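PDB 5JGF: vacuolar aminopeptidase 1 from Saccharomyces cerevisiae, which removes N-terminal amino acids, preferably neutral or hydrophobic ones, from peptides in the vacuole as a zinc-dependent, dodecameric enzyme of the M18 peptidase family. Local coordinates for residues 60-63 with 69-72. Residues are numbered along the deposited sequence; the frame is centred on the assembly and turned at random.
Sequences KFYT and NLSA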
loop_
_atom_site.group_PDB
_atom_site.type_symbol
_atom_site.label_atom_id
_atom_site.label_comp_id
_atom_site.label_asym_id
_atom_site.label_seq_id
_atom_site.Cartn_x
_atom_site.Cartn_y
_atom_site.Cartn_z
ATOM N N LYS D 60 16.194 -66.443 5.584
ATOM C CA LYS D 60 16.118 -65.197 4.831
ATOM C C LYS D 60 14.748 -65.090 4.172
ATOM O O LYS D 60 14.358 -65.959 3.388
ATOM C CB LYS D 60 17.220 -65.169 3.771
ATOM C CG LYS D 60 18.617 -65.263 4.362
ATOM C CD LYS D 60 19.675 -65.444 3.289
ATOM C CE LYS D 60 21.051 -65.653 3.909
ATOM N NZ LYS D 60 22.063 -66.009 2.875
ATOM N N PHE D 61 14.017 -64.025 4.495
ATOM C CA PHE D 61 12.685 -63.833 3.935
ATOM C C PHE D 61 12.400 -62.378 3.579
ATOM O O PHE D 61 13.204 -61.480 3.826
ATOM C CB PHE D 61 11.606 -64.267 4.935
ATOM C CG PHE D 61 11.921 -65.537 5.682
ATOM C CD1 PHE D 61 12.776 -65.524 6.779
ATOM C CD2 PHE D 61 11.347 -66.742 5.296
ATOM C CE1 PHE D 61 13.055 -66.694 7.481
ATOM C CE2 PHE D 61 11.622 -67.920 5.994
ATOM C CZ PHE D 61 12.475 -67.893 7.086
ATOM N N TYR D 62 11.233 -62.167 2.987
ATOM C CA TYR D 62 10.771 -60.828 2.658
ATOM C C TYR D 62 9.284 -60.908 2.368
ATOM O O TYR D 62 8.771 -61.965 1.997
ATOM C CB TYR D 62 11.527 -60.229 1.461
ATOM C CG TYR D 62 11.138 -60.747 0.091
ATOM C CD1 TYR D 62 11.693 -61.921 -0.422
ATOM C CD2 TYR D 62 10.240 -60.040 -0.710
ATOM C CE1 TYR D 62 11.368 -62.371 -1.699
ATOM C CE2 TYR D 62 9.906 -60.482 -1.986
ATOM C CZ TYR D 62 10.475 -61.647 -2.476
ATOM O OH TYR D 62 10.155 -62.078 -3.739
ATOM N N THR D 63 8.586 -59.798 2.578
ATOM C CA THR D 63 7.161 -59.746 2.312
ATOM C C THR D 63 6.870 -58.404 1.660
ATOM O O THR D 63 7.701 -57.491 1.702
ATOM C CB THR D 63 6.328 -59.899 3.607
ATOM O OG1 THR D 63 4.941 -60.017 3.268
ATOM C CG2 THR D 63 6.524 -58.694 4.530
ATOM N N ASN D 69 5.362 -51.565 -0.563
ATOM C CA ASN D 69 5.938 -51.545 0.784
ATOM C C ASN D 69 6.585 -52.925 0.955
ATOM O O ASN D 69 5.888 -53.939 0.996
ATOM C CB ASN D 69 4.778 -51.328 1.767
ATOM C CG ASN D 69 5.206 -51.194 3.226
ATOM O OD1 ASN D 69 4.353 -51.258 4.113
ATOM N ND2 ASN D 69 6.493 -50.992 3.484
ATOM N N LEU D 70 7.911 -52.962 1.040
ATOM C CA LEU D 70 8.628 -54.229 1.155
ATOM C C LEU D 70 9.547 -54.311 2.364
ATOM O O LEU D 70 10.173 -53.327 2.752
ATOM C CB LEU D 70 9.439 -54.470 -0.127
ATOM C CG LEU D 70 10.312 -55.729 -0.258
ATOM C CD1 LEU D 70 10.485 -56.068 -1.724
ATOM C CD2 LEU D 70 11.665 -55.509 0.402
ATOM N N SER D 71 9.611 -55.495 2.964
ATOM C CA SER D 71 10.479 -55.720 4.109
ATOM C C SER D 71 11.252 -57.012 3.896
ATOM O O SER D 71 10.658 -58.081 3.746
ATOM C CB SER D 71 9.671 -55.822 5.402
ATOM O OG SER D 71 10.536 -56.017 6.511
ATOM N N ALA D 72 12.573 -56.899 3.853
ATOM C CA ALA D 72 13.439 -58.057 3.676
ATOM C C ALA D 72 14.140 -58.247 5.007
ATOM O O ALA D 72 14.584 -57.274 5.622
ATOM C CB ALA D 72 14.459 -57.793 2.579
#
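The carbonyl oxygen of S71 takes two donors from the facing strand. T63 N hydrogen-bonds S71 O at 2.9 Å, bent to 151° at the hydrogen. Y62 CA adds a CA-H...O contact to S71 O at 3.0 Å. The return bond, S71 N to T63 O at 3.0 Å, is straighter, at 168°. T63 and S71 are thus a hydrogen-bonded antiparallel pair. T63 O also meets L70 CA, 3.4 Å away, in a second CA-H...O contact.

Y62 and A72 form the neighbouring non-hydrogen-bonded pair. Y62 CB touches A72 CB at 4.0 Å. The Y62 ring stands over the face it shares with A72; chi1 of 76° swings CG in between N and C of its own backbone. Y62 CD2 meets L70 CD1 at 4.1 Å, and the two side chains cross obliquely. Helix 25-38 packs on this face, where D37 hydrogen-bonds Y62 OH. On the other face T63 CG2 lies 4.3 Å from S71 CB, and both side chains pack against helix 312-324. T63 OG1 hydrogen-bonds L44 O, and S71 OG hydrogen-bonds T293 OG1.

The two strands make a beta hairpin in the central mixed sheet, between strands 42-43 and 289-295. Backbone bonds join them to each other and to these neighbours. The buried hydroxyls of Y62, T63 and S71 are satisfied by partners beyond the hairpin.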